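Local coordinates for protein prgH (Salmonella enterica subsp. enterica serovar Typhimurium, PDB 4G2S) that forms part of the basal body of the SPI-1 type III secretion system, here as an FHA-fold domain that probably serves its assembly, at residues 58-63 with 97-102; 11-16 with 53-57; 88-92 with 104-109. All blocks are in the same frame, centred on the assembly; numbering follows the deposited sequence.

Interaction 1 of 3, residues 58-63 with 97-102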
loop_
_atom_site.group_PDB
_atom_site.type_symbol
_atom_site.label_atom_id
_atom_site.label_comp_id
_atom_site.label_asym_id
_atom_site.label_seq_id
_atom_site.Cartn_x
_atom_site.Cartn_y
_atom_site.Cartn_z
ATOM N N HIS A 58 8.269 7.298 -19.995
ATOM C CA HIS A 58 9.028 8.365 -20.655
ATOM C C HIS A 58 8.148 9.479 -21.242
ATOM O O HIS A 58 7.098 9.239 -21.854
ATOM C CB HIS A 58 9.926 7.733 -21.746
ATOM C CG HIS A 58 10.541 8.724 -22.712
ATOM N ND1 HIS A 58 9.849 9.246 -23.737
ATOM C CD2 HIS A 58 11.844 9.252 -22.804
ATOM C CE1 HIS A 58 10.641 10.088 -24.438
ATOM N NE2 HIS A 58 11.866 10.076 -23.877
ATOM N N GLY A 59 8.603 10.719 -21.082
ATOM C CA GLY A 59 7.980 11.849 -21.778
ATOM C C GLY A 59 6.715 12.360 -21.092
ATOM O O GLY A 59 5.920 13.081 -21.712
ATOM N N GLY A 60 6.525 11.988 -19.829
ATOM C CA GLY A 60 5.319 12.397 -19.103
ATOM C C GLY A 60 5.398 13.875 -18.719
ATOM O O GLY A 60 6.420 14.357 -18.255
ATOM N N VAL A 61 4.327 14.598 -18.923
ATOM C CA VAL A 61 4.220 15.989 -18.534
ATOM C C VAL A 61 2.906 16.161 -17.723
ATOM O O VAL A 61 1.886 15.707 -18.204
ATOM C CB VAL A 61 4.086 16.898 -19.751
ATOM C CG1 VAL A 61 3.868 18.344 -19.311
ATOM C CG2 VAL A 61 5.334 16.838 -20.653
ATOM N N ASN A 62 2.967 16.857 -16.592
ATOM C CA ASN A 62 1.730 17.069 -15.775
ATOM C C ASN A 62 0.882 18.111 -16.484
ATOM O O ASN A 62 1.448 19.024 -17.180
ATOM C CB ASN A 62 2.103 17.543 -14.394
ATOM C CG ASN A 62 2.886 16.459 -13.562
ATOM O OD1 ASN A 62 3.145 15.317 -14.050
ATOM N ND2 ASN A 62 3.189 16.786 -12.319
ATOM N N PHE A 63 -0.405 17.994 -16.328
ATOM C CA PHE A 63 -1.254 18.981 -16.938
ATOM C C PHE A 63 -2.546 19.191 -16.152
ATOM O O PHE A 63 -2.920 18.313 -15.383
ATOM C CB PHE A 63 -1.533 18.618 -18.399
ATOM C CG PHE A 63 -2.293 17.344 -18.594
ATOM C CD1 PHE A 63 -3.646 17.315 -18.700
ATOM C CD2 PHE A 63 -1.593 16.144 -18.739
ATOM C CE1 PHE A 63 -4.353 16.138 -18.958
ATOM C CE2 PHE A 63 -2.269 14.968 -18.987
ATOM C CZ PHE A 63 -3.662 14.930 -19.049
ATOM N N VAL A 97 -0.187 15.458 -24.989
ATOM C CA VAL A 97 0.506 16.148 -23.880
ATOM C C VAL A 97 1.754 15.433 -23.508
ATOM O O VAL A 97 1.693 14.320 -22.966
ATOM C CB VAL A 97 -0.403 16.189 -22.603
ATOM C CG1 VAL A 97 0.103 17.201 -21.619
ATOM C CG2 VAL A 97 -1.818 16.509 -22.941
ATOM N N GLY A 98 2.914 16.038 -23.721
ATOM C CA GLY A 98 4.154 15.275 -23.724
ATOM C C GLY A 98 3.962 14.009 -24.591
ATOM O O GLY A 98 3.467 14.113 -25.729
ATOM N N GLU A 99 4.336 12.836 -24.075
ATOM C CA GLU A 99 4.141 11.573 -24.838
ATOM C C GLU A 99 2.791 10.909 -24.541
ATOM O O GLU A 99 2.504 9.819 -25.051
ATOM C CB GLU A 99 5.273 10.563 -24.550
ATOM C CG GLU A 99 5.932 9.988 -25.784
ATOM C CD GLU A 99 6.902 10.953 -26.449
ATOM O OE1 GLU A 99 6.689 12.189 -26.346
ATOM O OE2 GLU A 99 7.867 10.474 -27.104
ATOM N N LEU A 100 1.963 11.524 -23.703
ATOM C CA LEU A 100 0.639 11.013 -23.485
ATOM C C LEU A 100 -0.342 11.462 -24.554
ATOM O O LEU A 100 -0.312 12.634 -25.008
ATOM C CB LEU A 100 0.135 11.473 -22.118
ATOM C CG LEU A 100 -1.096 10.811 -21.604
ATOM C CD1 LEU A 100 -0.850 9.321 -21.325
ATOM C CD2 LEU A 100 -1.572 11.582 -20.399
ATOM N N LEU A 101 -1.260 10.567 -24.902
ATOM C CA LEU A 101 -2.341 10.893 -25.827
ATOM C C LEU A 101 -3.718 10.689 -25.141
ATOM O O LEU A 101 -4.040 9.598 -24.594
ATOM C CB LEU A 101 -2.153 10.047 -27.101
ATOM C CG LEU A 101 -2.627 10.536 -28.453
ATOM C CD1 LEU A 101 -2.358 9.498 -29.517
ATOM C CD2 LEU A 101 -4.108 10.775 -28.352
ATOM N N ILE A 102 -4.520 11.760 -25.125
ATOM C CA ILE A 102 -5.800 11.754 -24.457
ATOM C C ILE A 102 -6.842 12.238 -25.397
ATOM O O ILE A 102 -6.568 12.791 -26.422
ATOM C CB ILE A 102 -5.826 12.681 -23.208
ATOM C CG1 ILE A 102 -5.651 14.143 -23.614
ATOM C CG2 ILE A 102 -4.684 12.351 -22.235
ATOM C CD1 ILE A 102 -5.849 15.096 -22.430
HETATM O O HOH W 1 1.828 13.637 -20.182
#
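One direct backbone hydrogen bond joins the loop 58-63 to the hairpin turn 97-102. Glu-99 N donates to Gly-59 O at 2.9 Å. Gly-98 CA adds a CA-H...O contact to the same oxygen at 3.5 Å. Gly-98 is a central residue of a type II' beta turn from Val-97 to Leu-100, with positive phi (47°) as that turn requires. Water 1 makes a second polar link. It accepts from Val-61 N and donates to Val-97 O.

The apolar part centres on Phe-63. Val-97 CG2 lies over one face of its ring, 4.3 Å from the centroid, in a CH-pi contact. CG1 of the same valine presses on the ring rim, 3.5 Å from Phe-63 CD2. Leu-100 CD2 comes in at the ring edge, 3.7 Å from Phe-63 CE2. Ile-102 CD1 approaches obliquely, nearest Phe-63 CE1 at 3.9 Å. The ring also stacks on Phe-30. Nearer the surface, Val-61 CG2 rests 3.6 Å from Gly-98 CA. With CG1 anti to the backbone N (chi1 176°), CG2 is the branch facing the turn.

The contact thus grades from a polar outer end to an apolar inner one. Backbone and water-mediated bonds fasten the turn at its outer side, and Val-97 and Leu-100 join it to Phe-63 within. Phe-63 fills the core between the two sheets of the FHA-type sandwich.

Interaction 2 of 3, residues 11-16 with 53-57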
loop_
_atom_site.group_PDB
_atom_site.type_symbol
_atom_site.label_atom_id
_atom_site.label_comp_id
_atom_site.label_asym_id
_atom_site.label_seq_id
_atom_site.Cartn_x
_atom_site.Cartn_y
_atom_site.Cartn_z
ATOM N N LEU A 11 -7.918 8.088 -21.902
ATOM C CA LEU A 11 -6.516 7.830 -22.327
ATOM C C LEU A 11 -6.514 7.031 -23.609
ATOM O O LEU A 11 -7.300 6.077 -23.765
ATOM C CB LEU A 11 -5.817 7.104 -21.215
ATOM C CG LEU A 11 -5.750 7.876 -19.899
ATOM C CD1 LEU A 11 -4.810 7.090 -18.987
ATOM C CD2 LEU A 11 -5.321 9.273 -20.016
ATOM N N LEU A 12 -5.693 7.416 -24.572
ATOM C CA LEU A 12 -5.675 6.723 -25.863
ATOM C C LEU A 12 -4.359 5.990 -26.084
ATOM O O LEU A 12 -4.186 5.358 -27.105
ATOM C CB LEU A 12 -5.900 7.699 -27.030
ATOM C CG LEU A 12 -7.169 8.562 -27.041
ATOM C CD1 LEU A 12 -7.205 9.348 -28.346
ATOM C CD2 LEU A 12 -8.388 7.676 -26.884
ATOM N N ASN A 13 -3.445 6.131 -25.140
ATOM C CA ASN A 13 -2.231 5.344 -25.016
ATOM C C ASN A 13 -1.845 5.196 -23.543
ATOM O O ASN A 13 -2.685 5.476 -22.666
ATOM C CB ASN A 13 -1.098 5.921 -25.856
ATOM C CG ASN A 13 -0.511 7.177 -25.271
ATOM O OD1 ASN A 13 -1.109 7.798 -24.406
ATOM N ND2 ASN A 13 0.597 7.639 -25.850
ATOM N N SER A 14 -0.599 4.799 -23.286
ATOM C CA SER A 14 -0.135 4.401 -21.926
ATOM C C SER A 14 -0.646 3.000 -21.538
ATOM O O SER A 14 -1.455 2.378 -22.239
ATOM C CB SER A 14 -0.437 5.432 -20.835
ATOM O OG SER A 14 -1.750 5.240 -20.237
ATOM N N SER A 15 -0.117 2.497 -20.433
ATOM C CA SER A 15 -0.547 1.213 -19.865
ATOM C C SER A 15 -1.998 1.239 -19.360
ATOM O O SER A 15 -2.629 0.187 -19.157
ATOM C CB SER A 15 0.408 0.820 -18.742
ATOM O OG SER A 15 0.231 1.754 -17.690
ATOM N N LEU A 16 -2.530 2.451 -19.185
ATOM C CA LEU A 16 -3.913 2.662 -18.804
ATOM C C LEU A 16 -4.808 3.059 -19.996
ATOM O O LEU A 16 -5.888 3.607 -19.816
ATOM C CB LEU A 16 -3.988 3.737 -17.730
ATOM C CG LEU A 16 -3.257 3.417 -16.418
ATOM C CD1 LEU A 16 -3.706 4.424 -15.388
ATOM C CD2 LEU A 16 -3.459 1.979 -15.945
ATOM N N PHE A 53 -3.267 10.180 -11.120
ATOM C CA PHE A 53 -1.926 9.807 -11.489
ATOM C C PHE A 53 -2.012 8.873 -12.649
ATOM O O PHE A 53 -2.743 7.905 -12.582
ATOM C CB PHE A 53 -1.169 9.054 -10.380
ATOM C CG PHE A 53 0.129 8.507 -10.844
ATOM C CD1 PHE A 53 1.233 9.326 -10.919
ATOM C CD2 PHE A 53 0.239 7.167 -11.264
ATOM C CE1 PHE A 53 2.437 8.816 -11.363
ATOM C CE2 PHE A 53 1.434 6.659 -11.717
ATOM C CZ PHE A 53 2.541 7.493 -11.764
ATOM N N ILE A 54 -1.255 9.131 -13.706
ATOM C CA ILE A 54 -1.143 8.265 -14.857
ATOM C C ILE A 54 0.323 7.840 -14.977
ATOM O O ILE A 54 1.189 8.692 -15.043
ATOM C CB ILE A 54 -1.485 9.061 -16.163
ATOM C CG1 ILE A 54 -2.898 9.601 -16.030
ATOM C CG2 ILE A 54 -1.357 8.196 -17.406
ATOM C CD1 ILE A 54 -3.310 10.542 -17.138
ATOM N N PRO A 55 0.601 6.529 -15.035
ATOM C CA PRO A 55 1.976 6.050 -15.228
ATOM C C PRO A 55 2.433 6.152 -16.687
ATOM O O PRO A 55 1.657 5.878 -17.620
ATOM C CB PRO A 55 1.900 4.600 -14.779
ATOM C CG PRO A 55 0.541 4.171 -15.149
ATOM C CD PRO A 55 -0.334 5.411 -14.875
ATOM N N LEU A 56 3.624 6.679 -16.881
ATOM C CA LEU A 56 4.221 6.757 -18.209
ATOM C C LEU A 56 5.744 6.721 -18.010
ATOM O O LEU A 56 6.302 7.509 -17.255
ATOM C CB LEU A 56 3.776 8.019 -18.947
ATOM C CG LEU A 56 3.950 8.007 -20.465
ATOM C CD1 LEU A 56 2.964 7.061 -21.157
ATOM C CD2 LEU A 56 3.783 9.419 -21.006
ATOM N N ASP A 57 6.404 5.780 -18.660
ATOM C CA ASP A 57 7.837 5.540 -18.349
ATOM C C ASP A 57 8.703 6.679 -18.893
ATOM O O ASP A 57 9.705 7.014 -18.297
ATOM C CB ASP A 57 8.293 4.172 -18.856
ATOM C CG ASP A 57 7.893 3.912 -20.299
ATOM O OD1 ASP A 57 7.207 4.789 -20.891
ATOM O OD2 ASP A 57 8.256 2.829 -20.828
#
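An ST turn in the loop 11-16 shapes this contact with the end of strand 51-55, and the residues of the turn lie against Pro-55 and Leu-56. Ser-14 OG accepts from Leu-16 N at 3.1 Å. It also donates to Asn-13 O at 2.6 Å, in the carbonyl plane and on a lone pair. Two bonds therefore fix the hydroxyl within its own loop. Its position between the backbone N and the carbonyl carbon (chi1 88°) brings it within range of Leu-16 N.

The contact across the segments is by van der Waals packing. Ser-14 CB meets Leu-56 CD1 at 3.8 Å. Ser-15 OG touches Pro-55 CG at 3.5 Å. Leu-16 crosses the proline at about a right angle, and its CD1 lies 3.6 Å from Pro-55 CD. Leu-11 and Ile-54 meet tip to tip, with Leu-11 CD2 3.7 Å from Ile-54 CD1. The other leucine methyl, CD1, approaches Ile-54 CG2 at 4.0 Å.

Leu-11 packs on Ile-102 of strand 100-106, and Ile-54 on Phe-30 of strand 26-33, so their meeting spans the two sheets. Asn-13 ties the loop to Glu-99 and Leu-101 by side-chain hydrogen bonds. Helix 35-41 of a neighbouring subunit adds Ala-37 against Ser-15 and Ala-40 against Pro-55, placing this contact at a subunit interface.

Interaction 3 of 3, residues 88-92 with 104-109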
loop_
_atom_site.group_PDB
_atom_site.type_symbol
_atom_site.label_atom_id
_atom_site.label_comp_id
_atom_site.label_asym_id
_atom_site.label_seq_id
_atom_site.Cartn_x
_atom_site.Cartn_y
_atom_site.Cartn_z
ATOM N N SER A 88 -6.462 26.062 -25.889
ATOM C CA SER A 88 -7.817 25.542 -26.127
ATOM C C SER A 88 -7.805 24.170 -26.750
ATOM O O SER A 88 -7.000 23.919 -27.645
ATOM C CB SER A 88 -8.574 26.471 -27.139
ATOM O OG SER A 88 -9.618 27.108 -26.459
ATOM N N VAL A 89 -8.685 23.283 -26.310
ATOM C CA VAL A 89 -8.733 21.968 -26.896
ATOM C C VAL A 89 -10.141 21.644 -27.334
ATOM O O VAL A 89 -11.106 22.037 -26.702
ATOM C CB VAL A 89 -8.273 20.813 -25.944
ATOM C CG1 VAL A 89 -6.751 20.803 -25.823
ATOM C CG2 VAL A 89 -8.930 20.935 -24.581
ATOM N N GLN A 90 -10.209 20.857 -28.396
ATOM C CA GLN A 90 -11.469 20.474 -28.996
ATOM C C GLN A 90 -11.875 19.095 -28.520
ATOM O O GLN A 90 -11.008 18.228 -28.225
ATOM C CB GLN A 90 -11.331 20.510 -30.514
ATOM C CG GLN A 90 -10.858 21.851 -31.062
ATOM C CD GLN A 90 -11.344 23.042 -30.232
ATOM O OE1 GLN A 90 -12.550 23.216 -30.027
ATOM N NE2 GLN A 90 -10.395 23.847 -29.716
ATOM N N LEU A 91 -13.185 18.905 -28.407
ATOM C CA LEU A 91 -13.723 17.621 -28.036
ATOM C C LEU A 91 -13.513 16.573 -29.125
ATOM O O LEU A 91 -13.488 16.881 -30.308
ATOM C CB LEU A 91 -15.196 17.710 -27.737
ATOM C CG LEU A 91 -15.611 18.582 -26.571
ATOM C CD1 LEU A 91 -17.129 18.609 -26.536
ATOM C CD2 LEU A 91 -15.135 18.049 -25.255
ATOM N N ASN A 92 -13.370 15.321 -28.708
ATOM C CA ASN A 92 -13.371 14.187 -29.602
ATOM C C ASN A 92 -12.215 14.121 -30.555
ATOM O O ASN A 92 -12.323 13.566 -31.643
ATOM C CB ASN A 92 -14.692 14.057 -30.352
ATOM C CG ASN A 92 -15.857 13.898 -29.420
ATOM O OD1 ASN A 92 -15.725 13.320 -28.349
ATOM N ND2 ASN A 92 -17.000 14.414 -29.806
ATOM N N ILE A 104 -10.864 14.191 -24.938
ATOM C CA ILE A 104 -11.877 14.700 -24.011
ATOM C C ILE A 104 -13.226 14.590 -24.757
ATOM O O ILE A 104 -13.365 15.115 -25.891
ATOM C CB ILE A 104 -11.610 16.166 -23.566
ATOM C CG1 ILE A 104 -10.214 16.319 -22.936
ATOM C CG2 ILE A 104 -12.690 16.628 -22.609
ATOM C CD1 ILE A 104 -9.732 17.767 -22.785
ATOM N N ARG A 105 -14.190 13.896 -24.155
ATOM C CA ARG A 105 -15.512 13.688 -24.765
ATOM C C ARG A 105 -16.649 14.046 -23.795
ATOM O O ARG A 105 -16.490 13.930 -22.591
ATOM C CB ARG A 105 -15.675 12.224 -25.202
ATOM C CG ARG A 105 -15.755 11.279 -24.058
ATOM C CD ARG A 105 -15.780 9.825 -24.530
ATOM N NE ARG A 105 -16.099 8.918 -23.442
ATOM C CZ ARG A 105 -17.287 8.780 -22.889
ATOM N NH1 ARG A 105 -18.326 9.476 -23.321
ATOM N NH2 ARG A 105 -17.464 7.864 -21.960
ATOM N N PRO A 106 -17.835 14.438 -24.331
ATOM C CA PRO A 106 -19.025 14.450 -23.522
ATOM C C PRO A 106 -19.382 13.061 -23.025
ATOM O O PRO A 106 -19.179 12.059 -23.752
ATOM C CB PRO A 106 -20.094 14.898 -24.487
ATOM C CG PRO A 106 -19.373 15.632 -25.545
ATOM C CD PRO A 106 -18.116 14.876 -25.703
ATOM N N GLU A 107 -19.928 12.997 -21.831
ATOM C CA GLU A 107 -20.203 11.714 -21.229
ATOM C C GLU A 107 -21.133 10.888 -22.143
ATOM O O GLU A 107 -20.953 9.681 -22.319
ATOM C CB GLU A 107 -20.812 11.919 -19.860
ATOM C CG GLU A 107 -21.104 10.628 -19.103
ATOM C CD GLU A 107 -21.713 10.916 -17.742
ATOM O OE1 GLU A 107 -22.177 12.062 -17.536
ATOM O OE2 GLU A 107 -21.714 10.016 -16.873
ATOM N N SER A 108 -22.093 11.590 -22.747
ATOM C CA SER A 108 -23.080 11.019 -23.643
ATOM C C SER A 108 -22.562 10.556 -25.012
ATOM O O SER A 108 -23.283 9.891 -25.737
ATOM C CB SER A 108 -24.125 12.087 -23.896
ATOM O OG SER A 108 -23.470 13.217 -24.464
ATOM N N GLU A 109 -21.340 10.912 -25.384
ATOM C CA GLU A 109 -20.753 10.484 -26.677
ATOM C C GLU A 109 -19.560 9.519 -26.522
ATOM O O GLU A 109 -18.377 9.972 -26.470
ATOM C CB GLU A 109 -20.324 11.715 -27.474
ATOM C CG GLU A 109 -21.503 12.637 -27.840
ATOM C CD GLU A 109 -21.123 13.865 -28.679
ATOM O OE1 GLU A 109 -19.909 14.061 -28.881
ATOM O OE2 GLU A 109 -22.046 14.623 -29.146
HETATM O O HOH W 2 -10.277 15.683 -27.469
HETATM O O HOH W 3 -16.588 10.571 -28.219
#
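Polar contacts between the loop 88-92 and the segment 104-109 gather on Asn-92. Its backbone N donates to Ile-104 O at 2.8 Å and a nearly straight 167°. The same oxygen takes a CA-H...O contact from Leu-91 CA at 3.3 Å. The side chain bonds too: Asn-92 ND2 donates to Glu-109 OE1 at 3.1 Å. The carboxylate oxygen lies close to the amide plane and is met nearly along its C-O axis. With Asn-92 CG anti to the carbonyl carbon (chi1 -59°), the amide sits beside Arg-105 and Glu-109. Asn-92 OD1 comes within 3.3 Å of Arg-105 CB.

Two waters extend this set. Water 2 donates to Gln-90 O and accepts from Ile-104 N. Water 3 donates to both Asn-92 OD1 and Glu-109 O.

The buried apolar part is Val-89 CG2 against Ile-104 CD1, 3.7 Å apart. Leu-91 and Pro-106 lie nearer the surface. The two methyls of Leu-91 reach two residues of the strand. CD2 lies 3.9 Å from Ile-104 CG2, while CD1 meets the ring of Pro-106 at CG, 3.9 Å away. Ile-74 of the other sheet packs on Val-89, Leu-91 and Ile-104.

The type I turn from Pro-106 to Glu-109 is braced by Arg-105. Its NH1 donates to Glu-107 O at 2.8 Å, in the guanidinium plane, and only weakly to Glu-109 O. The NH2 of the same guanidinium makes a salt bridge to Glu-20. The chemistry implies a layered join: a buried apolar pair, a backbone bond at the strand, and an amide-carboxylate bond fastening the turn that follows it.

From the N terminus, strand 7-11 leads into the loop 11-16. Interaction 2 closes the first long loop when strand 51-55 returns to it. The chain runs straight on into 58-63, the first half of interaction 1, whose partner 97-102 follows 34 residues later. The loop 88-92 falls inside that span and pairs with 104-109 beyond it, so interactions 1 and 3 cross while interaction 2 precedes both. Strand 100-106 serves interactions 1 and 3, whose centres are about 18 Å apart. Interactions 1 and 2 touch directly through Leu-100, Leu-101, Leu-12, Asn-13 and Ile-54. Interactions 1 and 2 join the sheets at one place and interaction 3 at another, further along strand 100-106.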